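Local coordinates for putative endonuclease/exonuclease/phosphatase family protein (Bacteroides vulgatus ATCC 8482, PDB 3G6S) that probably hydrolyses phosphodiester bonds as a nuclease of the endonuclease/exonuclease/phosphatase family, a member of the DNase I-like clan, at residues V4-F9 with L39-M44; F33-E38 with G58-D63; A79-R84 with T119-K124. One frame throughout, in Å; residues are numbered along the deposited sequence.

How the interactions relate
Followed from the N terminus, the chain runs through 4-9, turns into the helix that ends in 33-38, and returns beside its start as 39-44, where interaction 1 closes a beta-alpha-beta unit. Interaction 2 begins within that loop and ends beyond it, at 58-63, so the two cross; it fixes the end of the helix to the turn leading into strand 62-65. Interaction 3 opens later, in series with both, and spans from 79-84 to 119-124. Strands 62-65, 81-84, 41-45 and 2-10 are successive neighbours in one sheet, whereas 119-124 belongs to the other. Helix, first sheet and second sheet are thus layered.

Interaction 1 of 3, residues V4-F9 with L39-M44; sequences VRWATF and LDIVGM
The carbonyl oxygen of Arg5 accepts from two successive amides of the neighbouring segment: Asp40 N, 3.0 Å from Arg5 O and in the carbonyl plane, and Ile41 N, in a weaker and longer bond. Asp40 also answers with its side chain. With CG beside its own backbone N (chi1 -75°), OD2 turns its anti lone pair to Arg5 N, 2.8 Å away, in an almost straight bond (176° at the hydrogen), while OD1 pairs with Lys87. Beyond this start the strands run parallel: Gly43 N reaches Ala7 O at 2.8 Å, and Phe9 N reaches Gly43 O at 2.9 Å. On one face of the sheet Ile41 lies alongside Trp6 and covers one side of the indole. Its CD1 sits 4.0 Å from the centroid of the six-membered ring of Trp6, a CH-pi contact, and its CG2 is 3.7 Å from Trp6 CE2. On the other face Ala7 CB meets Leu39 CD2 at 3.8 Å, and the selenomethionine Met44 brings CE to the edge of the Phe9 ring. The carboxylate of Asp40 thus takes over an amide where regular pairing begins, and its link to Lys87 probably offsets the cost of burying charge.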
loop_
_atom_site.group_PDB
_atom_site.type_symbol
_atom_site.label_atom_id
_atom_site.label_comp_id
_atom_site.label_asym_id
_atom_site.label_seq_id
_atom_site.Cartn_x
_atom_site.Cartn_y
_atom_site.Cartn_z
ATOM N N VAL A 4 -4.887 5.010 -14.466
ATOM C CA VAL A 4 -4.014 4.098 -13.745
ATOM C C VAL A 4 -4.770 3.225 -12.754
ATOM O O VAL A 4 -5.501 3.725 -11.903
ATOM C CB VAL A 4 -2.902 4.885 -12.996
ATOM C CG1 VAL A 4 -3.518 5.876 -12.040
ATOM C CG2 VAL A 4 -1.998 3.931 -12.257
ATOM N N ARG A 5 -4.608 1.915 -12.881
ATOM C CA ARG A 5 -5.254 0.998 -11.962
ATOM C C ARG A 5 -4.295 0.775 -10.792
ATOM O O ARG A 5 -3.265 0.121 -10.927
ATOM C CB ARG A 5 -5.565 -0.317 -12.658
ATOM C CG ARG A 5 -6.213 -1.321 -11.744
ATOM C CD ARG A 5 -6.835 -2.436 -12.547
ATOM N NE ARG A 5 -7.893 -1.918 -13.398
ATOM C CZ ARG A 5 -8.486 -2.615 -14.358
ATOM N NH1 ARG A 5 -8.118 -3.868 -14.592
ATOM N NH2 ARG A 5 -9.451 -2.059 -15.082
ATOM N N TRP A 6 -4.651 1.341 -9.651
ATOM C CA TRP A 6 -3.845 1.276 -8.446
ATOM C C TRP A 6 -4.304 0.152 -7.521
ATOM O O TRP A 6 -5.450 -0.296 -7.600
ATOM C CB TRP A 6 -3.973 2.614 -7.727
ATOM C CG TRP A 6 -2.711 3.124 -7.103
ATOM C CD1 TRP A 6 -2.117 2.687 -5.950
ATOM C CD2 TRP A 6 -1.924 4.219 -7.569
ATOM N NE1 TRP A 6 -1.005 3.446 -5.672
ATOM C CE2 TRP A 6 -0.853 4.386 -6.661
ATOM C CE3 TRP A 6 -2.003 5.064 -8.684
ATOM C CZ2 TRP A 6 0.114 5.384 -6.817
ATOM C CZ3 TRP A 6 -1.045 6.055 -8.840
ATOM C CH2 TRP A 6 0.010 6.196 -7.915
ATOM N N ALA A 7 -3.414 -0.298 -6.640
ATOM C CA ALA A 7 -3.769 -1.352 -5.693
ATOM C C ALA A 7 -2.862 -1.409 -4.471
ATOM O O ALA A 7 -1.648 -1.232 -4.571
ATOM C CB ALA A 7 -3.770 -2.707 -6.397
ATOM N N THR A 8 -3.466 -1.642 -3.310
ATOM C CA THR A 8 -2.723 -1.783 -2.065
ATOM C C THR A 8 -2.975 -3.213 -1.603
ATOM O O THR A 8 -4.119 -3.677 -1.609
ATOM C CB THR A 8 -3.198 -0.792 -0.971
ATOM O OG1 THR A 8 -2.437 -1.007 0.227
ATOM C CG2 THR A 8 -4.684 -0.985 -0.658
ATOM N N PHE A 9 -1.918 -3.913 -1.200
ATOM C CA PHE A 9 -2.075 -5.296 -0.791
ATOM C C PHE A 9 -1.025 -5.816 0.193
ATOM O O PHE A 9 0.181 -5.743 -0.056
ATOM C CB PHE A 9 -2.090 -6.161 -2.053
ATOM C CG PHE A 9 -2.323 -7.612 -1.793
ATOM C CD1 PHE A 9 -3.274 -8.019 -0.866
ATOM C CD2 PHE A 9 -1.618 -8.576 -2.505
ATOM C CE1 PHE A 9 -3.524 -9.372 -0.642
ATOM C CE2 PHE A 9 -1.856 -9.937 -2.295
ATOM C CZ PHE A 9 -2.812 -10.339 -1.363
ATOM N N LEU A 39 -2.695 -4.779 -12.931
ATOM C CA LEU A 39 -2.372 -3.717 -12.002
ATOM C C LEU A 39 -1.235 -2.855 -12.571
ATOM O O LEU A 39 -0.239 -3.382 -13.045
ATOM C CB LEU A 39 -1.977 -4.340 -10.660
ATOM C CG LEU A 39 -3.124 -4.528 -9.660
ATOM C CD1 LEU A 39 -4.405 -4.950 -10.366
ATOM C CD2 LEU A 39 -2.712 -5.546 -8.613
ATOM N N ASP A 40 -1.404 -1.537 -12.541
ATOM C CA ASP A 40 -0.395 -0.618 -13.047
ATOM C C ASP A 40 0.611 -0.286 -11.961
ATOM O O ASP A 40 1.817 -0.247 -12.204
ATOM C CB ASP A 40 -1.029 0.691 -13.529
ATOM C CG ASP A 40 -1.752 0.551 -14.853
ATOM O OD1 ASP A 40 -1.153 0.013 -15.809
ATOM O OD2 ASP A 40 -2.916 1.009 -14.942
ATOM N N ILE A 41 0.103 -0.024 -10.763
ATOM C CA ILE A 41 0.945 0.319 -9.624
ATOM C C ILE A 41 0.399 -0.379 -8.389
ATOM O O ILE A 41 -0.801 -0.323 -8.116
ATOM C CB ILE A 41 0.977 1.835 -9.389
ATOM C CG1 ILE A 41 1.650 2.503 -10.579
ATOM C CG2 ILE A 41 1.734 2.146 -8.113
ATOM C CD1 ILE A 41 1.593 4.013 -10.523
ATOM N N VAL A 42 1.283 -1.037 -7.648
ATOM C CA VAL A 42 0.881 -1.767 -6.459
ATOM C C VAL A 42 1.769 -1.452 -5.264
ATOM O O VAL A 42 2.990 -1.521 -5.361
ATOM C CB VAL A 42 0.962 -3.295 -6.690
ATOM C CG1 VAL A 42 0.332 -4.028 -5.516
ATOM C CG2 VAL A 42 0.294 -3.671 -7.987
ATOM N N GLY A 43 1.154 -1.098 -4.144
ATOM C CA GLY A 43 1.913 -0.843 -2.937
ATOM C C GLY A 43 1.607 -2.040 -2.062
ATOM O O GLY A 43 0.446 -2.266 -1.723
HETATM N N MSE A 44 2.617 -2.827 -1.707
HETATM C CA MSE A 44 2.392 -4.016 -0.888
HETATM C C MSE A 44 3.037 -3.899 0.483
HETATM O O MSE A 44 4.051 -3.228 0.637
HETATM C CB MSE A 44 2.949 -5.245 -1.605
HETATM C CG MSE A 44 2.363 -5.460 -2.985
HETATM SE SE MSE A 44 3.268 -6.856 -4.010
HETATM C CE MSE A 44 1.890 -8.187 -4.018
#

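Interaction 2 of 3, residues F33-E38 with G58-D63; sequences FIKDHE and GLPEYD
Lys35 reaches from the last turn of its helix to the end of the next one, touching Leu59 and Gly58 on the way. From CB, the chain places CG beside the backbone N (chi1 -71°), and CG comes to 4.1 Å from Leu59 CD2. CD presses closer to the same methyl, 3.4 Å from Leu59 CD2. Bends at the following torsions then carry CE past Gly58 O to NZ, which makes a weak hydrogen bond to Gly58 O at 3.3 Å. The aliphatic part of the lysine therefore rests against leucine while its charged end meets a carbonyl in the final turn of helix 49-58.

Ile34, one residue earlier, fills the deeper side. Its CD1 meets Leu59 CD1 at 3.6 Å, the two side chains crossing at about a right angle, and its CG2 lies 3.8 Å from Tyr62 CZ. The tyrosine hydroxyl passes Ile34 toward Leu39 O, a probable hydrogen bond whose modelled length is too short to trust. Leu59 also packs against Phe82 of strand 81-84.

Glu38 has positive phi and closes helix 27-36 with a Schellman motif; Leu59 leaves helix 49-58 and starts a type I beta turn to Tyr62. This mainly apolar junction, with one weak polar tie, joins two helix ends and the turn into strand 62-65 on the outer face of a sheet, as in the alpha/beta sandwich of the DNase I-like fold.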
loop_
_atom_site.group_PDB
_atom_site.type_symbol
_atom_site.label_atom_id
_atom_site.label_comp_id
_atom_site.label_asym_id
_atom_site.label_seq_id
_atom_site.Cartn_x
_atom_site.Cartn_y
_atom_site.Cartn_z
ATOM N N PHE A 33 -2.677 -12.942 -9.942
ATOM C CA PHE A 33 -3.729 -11.959 -9.679
ATOM C C PHE A 33 -3.319 -10.592 -10.247
ATOM O O PHE A 33 -4.088 -9.943 -10.963
ATOM C CB PHE A 33 -3.959 -11.851 -8.170
ATOM C CG PHE A 33 -5.051 -10.908 -7.792
ATOM C CD1 PHE A 33 -6.368 -11.336 -7.737
ATOM C CD2 PHE A 33 -4.762 -9.583 -7.485
ATOM C CE1 PHE A 33 -7.385 -10.458 -7.378
ATOM C CE2 PHE A 33 -5.773 -8.694 -7.124
ATOM C CZ PHE A 33 -7.087 -9.134 -7.071
ATOM N N ILE A 34 -2.095 -10.175 -9.931
ATOM C CA ILE A 34 -1.552 -8.904 -10.396
ATOM C C ILE A 34 -1.574 -8.786 -11.919
ATOM O O ILE A 34 -2.109 -7.813 -12.456
ATOM C CB ILE A 34 -0.109 -8.711 -9.882
ATOM C CG1 ILE A 34 -0.117 -8.689 -8.347
ATOM C CG2 ILE A 34 0.488 -7.420 -10.435
ATOM C CD1 ILE A 34 1.267 -8.605 -7.716
ATOM N N LYS A 35 -0.999 -9.760 -12.622
ATOM C CA LYS A 35 -1.000 -9.708 -14.086
ATOM C C LYS A 35 -2.415 -9.815 -14.659
ATOM O O LYS A 35 -2.743 -9.124 -15.615
ATOM C CB LYS A 35 -0.118 -10.820 -14.680
ATOM C CG LYS A 35 1.381 -10.625 -14.473
ATOM C CD LYS A 35 1.968 -11.657 -13.507
ATOM C CE LYS A 35 2.289 -12.976 -14.198
ATOM N NZ LYS A 35 3.308 -12.799 -15.277
ATOM N N ASP A 36 -3.246 -10.678 -14.075
ATOM C CA ASP A 36 -4.624 -10.865 -14.539
ATOM C C ASP A 36 -5.432 -9.564 -14.477
ATOM O O ASP A 36 -6.084 -9.177 -15.456
ATOM C CB ASP A 36 -5.359 -11.911 -13.693
ATOM C CG ASP A 36 -5.008 -13.344 -14.074
ATOM O OD1 ASP A 36 -4.076 -13.565 -14.897
ATOM O OD2 ASP A 36 -5.672 -14.260 -13.533
ATOM N N HIS A 37 -5.414 -8.903 -13.319
ATOM C CA HIS A 37 -6.158 -7.665 -13.157
ATOM C C HIS A 37 -5.422 -6.476 -13.740
ATOM O O HIS A 37 -5.882 -5.341 -13.635
ATOM C CB HIS A 37 -6.469 -7.427 -11.684
ATOM C CG HIS A 37 -7.526 -8.340 -11.143
ATOM N ND1 HIS A 37 -7.301 -9.676 -10.904
ATOM C CD2 HIS A 37 -8.826 -8.113 -10.841
ATOM C CE1 HIS A 37 -8.419 -10.239 -10.478
ATOM N NE2 HIS A 37 -9.359 -9.313 -10.432
ATOM N N GLU A 38 -4.284 -6.753 -14.372
ATOM C CA GLU A 38 -3.458 -5.727 -15.003
ATOM C C GLU A 38 -3.190 -4.520 -14.129
ATOM O O GLU A 38 -3.424 -3.381 -14.529
ATOM C CB GLU A 38 -4.100 -5.270 -16.302
ATOM C CG GLU A 38 -4.115 -6.340 -17.353
ATOM C CD GLU A 38 -4.649 -5.837 -18.661
ATOM O OE1 GLU A 38 -5.841 -5.451 -18.706
ATOM O OE2 GLU A 38 -3.869 -5.818 -19.640
ATOM N N GLY A 58 8.298 -13.234 -10.647
ATOM C CA GLY A 58 6.975 -13.541 -11.156
ATOM C C GLY A 58 6.330 -12.407 -11.924
ATOM O O GLY A 58 5.390 -12.628 -12.684
ATOM N N LEU A 59 6.823 -11.188 -11.732
ATOM C CA LEU A 59 6.266 -10.029 -12.438
ATOM C C LEU A 59 7.378 -9.394 -13.277
ATOM O O LEU A 59 7.812 -8.266 -13.007
ATOM C CB LEU A 59 5.720 -9.007 -11.426
ATOM C CG LEU A 59 4.725 -9.493 -10.355
ATOM C CD1 LEU A 59 4.483 -8.380 -9.353
ATOM C CD2 LEU A 59 3.425 -9.933 -10.996
ATOM N N PRO A 60 7.847 -10.110 -14.309
ATOM C CA PRO A 60 8.915 -9.593 -15.166
ATOM C C PRO A 60 8.623 -8.242 -15.824
ATOM O O PRO A 60 9.548 -7.474 -16.103
ATOM C CB PRO A 60 9.105 -10.714 -16.179
ATOM C CG PRO A 60 7.747 -11.302 -16.289
ATOM C CD PRO A 60 7.314 -11.376 -14.844
ATOM N N GLU A 61 7.347 -7.953 -16.073
ATOM C CA GLU A 61 6.965 -6.694 -16.709
ATOM C C GLU A 61 6.886 -5.524 -15.744
ATOM O O GLU A 61 6.529 -4.405 -16.130
ATOM C CB GLU A 61 5.626 -6.842 -17.410
ATOM C CG GLU A 61 5.748 -7.119 -18.886
ATOM C CD GLU A 61 4.394 -7.259 -19.540
ATOM O OE1 GLU A 61 3.685 -8.248 -19.243
ATOM O OE2 GLU A 61 4.030 -6.371 -20.343
ATOM N N TYR A 62 7.241 -5.785 -14.495
ATOM C CA TYR A 62 7.205 -4.772 -13.457
ATOM C C TYR A 62 8.576 -4.510 -12.866
ATOM O O TYR A 62 9.585 -5.051 -13.313
ATOM C CB TYR A 62 6.277 -5.216 -12.328
ATOM C CG TYR A 62 4.817 -5.288 -12.690
ATOM C CD1 TYR A 62 4.341 -6.267 -13.559
ATOM C CD2 TYR A 62 3.903 -4.382 -12.137
ATOM C CE1 TYR A 62 2.992 -6.349 -13.877
ATOM C CE2 TYR A 62 2.546 -4.450 -12.438
ATOM C CZ TYR A 62 2.095 -5.438 -13.310
ATOM O OH TYR A 62 0.752 -5.526 -13.603
ATOM N N ASP A 63 8.594 -3.676 -11.837
ATOM C CA ASP A 63 9.825 -3.342 -11.150
ATOM C C ASP A 63 9.471 -2.948 -9.725
ATOM O O ASP A 63 8.414 -2.372 -9.484
ATOM C CB ASP A 63 10.525 -2.196 -11.869
ATOM C CG ASP A 63 12.013 -2.414 -11.979
ATOM O OD1 ASP A 63 12.688 -2.426 -10.920
ATOM O OD2 ASP A 63 12.499 -2.584 -13.122
#

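Interaction 3 of 3, residues A79-R84 with T119-K124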
loop_
_atom_site.group_PDB
_atom_site.type_symbol
_atom_site.label_atom_id
_atom_site.label_comp_id
_atom_site.label_asym_id
_atom_site.label_seq_id
_atom_site.Cartn_x
_atom_site.Cartn_y
_atom_site.Cartn_z
ATOM N N ALA A 79 8.006 -2.412 2.205
ATOM C CA ALA A 79 6.699 -1.792 1.950
ATOM C C ALA A 79 6.934 -1.217 0.553
ATOM O O ALA A 79 6.837 -0.018 0.333
ATOM C CB ALA A 79 6.431 -0.691 2.961
ATOM N N PRO A 80 7.226 -2.097 -0.415
ATOM C CA PRO A 80 7.515 -1.772 -1.812
ATOM C C PRO A 80 6.377 -1.358 -2.725
ATOM O O PRO A 80 5.200 -1.565 -2.430
ATOM C CB PRO A 80 8.181 -3.045 -2.312
ATOM C CG PRO A 80 7.316 -4.106 -1.670
ATOM C CD PRO A 80 7.050 -3.558 -0.258
ATOM N N LEU A 81 6.775 -0.760 -3.843
ATOM C CA LEU A 81 5.881 -0.303 -4.890
ATOM C C LEU A 81 6.293 -0.985 -6.191
ATOM O O LEU A 81 7.448 -0.896 -6.605
ATOM C CB LEU A 81 5.995 1.216 -5.063
ATOM C CG LEU A 81 5.175 2.064 -4.088
ATOM C CD1 LEU A 81 5.667 3.494 -4.125
ATOM C CD2 LEU A 81 3.692 1.975 -4.444
ATOM N N PHE A 82 5.361 -1.687 -6.821
ATOM C CA PHE A 82 5.648 -2.334 -8.096
ATOM C C PHE A 82 4.882 -1.603 -9.184
ATOM O O PHE A 82 3.723 -1.236 -8.994
ATOM C CB PHE A 82 5.263 -3.816 -8.062
ATOM C CG PHE A 82 6.255 -4.675 -7.333
ATOM C CD1 PHE A 82 6.342 -4.633 -5.948
ATOM C CD2 PHE A 82 7.138 -5.493 -8.037
ATOM C CE1 PHE A 82 7.298 -5.395 -5.264
ATOM C CE2 PHE A 82 8.103 -6.262 -7.362
ATOM C CZ PHE A 82 8.180 -6.209 -5.973
ATOM N N TYR A 83 5.536 -1.381 -10.314
ATOM C CA TYR A 83 4.911 -0.667 -11.414
ATOM C C TYR A 83 5.319 -1.235 -12.772
ATOM O O TYR A 83 6.330 -1.945 -12.889
ATOM C CB TYR A 83 5.312 0.798 -11.357
ATOM C CG TYR A 83 6.802 1.011 -11.459
ATOM C CD1 TYR A 83 7.635 0.863 -10.341
ATOM C CD2 TYR A 83 7.390 1.346 -12.685
ATOM C CE1 TYR A 83 9.017 1.049 -10.453
ATOM C CE2 TYR A 83 8.764 1.530 -12.797
ATOM C CZ TYR A 83 9.569 1.384 -11.684
ATOM O OH TYR A 83 10.931 1.589 -11.809
ATOM N N ARG A 84 4.530 -0.915 -13.795
ATOM C CA ARG A 84 4.806 -1.355 -15.163
ATOM C C ARG A 84 6.030 -0.605 -15.708
ATOM O O ARG A 84 5.979 0.607 -15.900
ATOM C CB ARG A 84 3.596 -1.068 -16.053
ATOM C CG ARG A 84 2.376 -1.889 -15.717
ATOM C CD ARG A 84 2.600 -3.342 -16.064
ATOM N NE ARG A 84 2.872 -3.507 -17.484
ATOM C CZ ARG A 84 2.000 -3.223 -18.442
ATOM N NH1 ARG A 84 0.794 -2.764 -18.125
ATOM N NH2 ARG A 84 2.340 -3.384 -19.715
ATOM N N THR A 119 7.482 4.018 1.746
ATOM C CA THR A 119 8.315 4.093 0.552
ATOM C C THR A 119 7.522 4.926 -0.457
ATOM O O THR A 119 6.322 4.720 -0.621
ATOM C CB THR A 119 8.627 2.688 -0.028
ATOM O OG1 THR A 119 9.569 2.025 0.824
ATOM C CG2 THR A 119 9.218 2.793 -1.431
ATOM N N TRP A 120 8.189 5.884 -1.098
ATOM C CA TRP A 120 7.536 6.756 -2.072
ATOM C C TRP A 120 8.288 6.826 -3.380
ATOM O O TRP A 120 9.452 6.443 -3.464
ATOM C CB TRP A 120 7.394 8.181 -1.525
ATOM C CG TRP A 120 8.700 8.867 -1.253
ATOM C CD1 TRP A 120 9.379 8.882 -0.077
ATOM C CD2 TRP A 120 9.505 9.605 -2.195
ATOM N NE1 TRP A 120 10.557 9.583 -0.220
ATOM C CE2 TRP A 120 10.657 10.040 -1.507
ATOM C CE3 TRP A 120 9.356 9.942 -3.548
ATOM C CZ2 TRP A 120 11.666 10.789 -2.123
ATOM C CZ3 TRP A 120 10.366 10.694 -4.168
ATOM C CH2 TRP A 120 11.505 11.109 -3.446
ATOM N N ALA A 121 7.618 7.354 -4.397
ATOM C CA ALA A 121 8.222 7.487 -5.707
ATOM C C ALA A 121 7.488 8.517 -6.541
ATOM O O ALA A 121 6.257 8.530 -6.598
ATOM C CB ALA A 121 8.220 6.152 -6.418
ATOM N N LYS A 122 8.256 9.391 -7.178
ATOM C CA LYS A 122 7.706 10.418 -8.041
ATOM C C LYS A 122 7.708 9.789 -9.446
ATOM O O LYS A 122 8.765 9.569 -10.042
ATOM C CB LYS A 122 8.606 11.645 -7.959
ATOM C CG LYS A 122 8.207 12.837 -8.801
ATOM C CD LYS A 122 9.173 13.989 -8.553
ATOM C CE LYS A 122 8.927 15.134 -9.507
ATOM N NZ LYS A 122 9.994 16.165 -9.414
ATOM N N PHE A 123 6.519 9.481 -9.954
ATOM C CA PHE A 123 6.349 8.841 -11.259
ATOM C C PHE A 123 6.070 9.794 -12.396
ATOM O O PHE A 123 5.782 10.963 -12.193
ATOM C CB PHE A 123 5.187 7.847 -11.216
ATOM C CG PHE A 123 5.512 6.559 -10.538
ATOM C CD1 PHE A 123 6.410 5.666 -11.110
ATOM C CD2 PHE A 123 4.880 6.205 -9.351
ATOM C CE1 PHE A 123 6.669 4.429 -10.511
ATOM C CE2 PHE A 123 5.133 4.969 -8.746
ATOM C CZ PHE A 123 6.032 4.080 -9.333
ATOM N N LYS A 124 6.151 9.270 -13.608
ATOM C CA LYS A 124 5.852 10.050 -14.795
ATOM C C LYS A 124 5.266 9.084 -15.787
ATOM O O LYS A 124 5.826 8.016 -16.025
ATOM C CB LYS A 124 7.098 10.688 -15.409
ATOM C CG LYS A 124 6.745 11.569 -16.609
ATOM C CD LYS A 124 7.675 11.358 -17.805
ATOM C CE LYS A 124 9.035 12.011 -17.600
ATOM N NZ LYS A 124 9.921 11.803 -18.773
HETATM O O HOH W 1 10.103 -0.506 1.253
#
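The ring of Tyr83 receives Phe123 over one face, with Phe123 CE1 3.5 Å above its plane and displaced toward the rim. This is an edge-to-face pair: the edge of Phe123 is directed at the tyrosine, the centroids of the Tyr83 and Phe123 rings lie 5.0 Å apart, and their planes meet at 65°. Tyr83 CD1 lies in the plane of the phenylalanine, at its edge, whereas Ala121 CB lies over the rim of one Phe123 face. The tyrosine is set for this by its first torsion, which places CG between the backbone N and the carbonyl carbon (chi1 60°). The side chain of Val90 on strand 88-97 packs against both residues.

Farther along, Leu81 fills the interval between the strands. Its CD1 approaches Thr119 O at 3.8 Å and Ala121 CB at 4.3 Å, meeting backbone and methyl alike. At the far end the segments come together at Ala79 and Thr119, where Thr119 CB lies 3.3 Å from Ala79 O. A water bridges the same two residues: it accepts from Ala79 N at 3.0 Å and lies 2.6 Å from Thr119 OG1. Asn136 of strand 131-138 donates a side-chain bond to Ala79 O, adding a polar tie from the second sheet.

The axes of the short strand segments pass 8.9 Å apart, and 81-84 and 119-124 belong to different sheets, packed face to face as in the beta-sandwich core of the DNase I-like fold. Cohesion across this part of the interface therefore comes mainly from aromatic and aliphatic contact, while the polar groups near Ala79 are served by water and an asparagine amide.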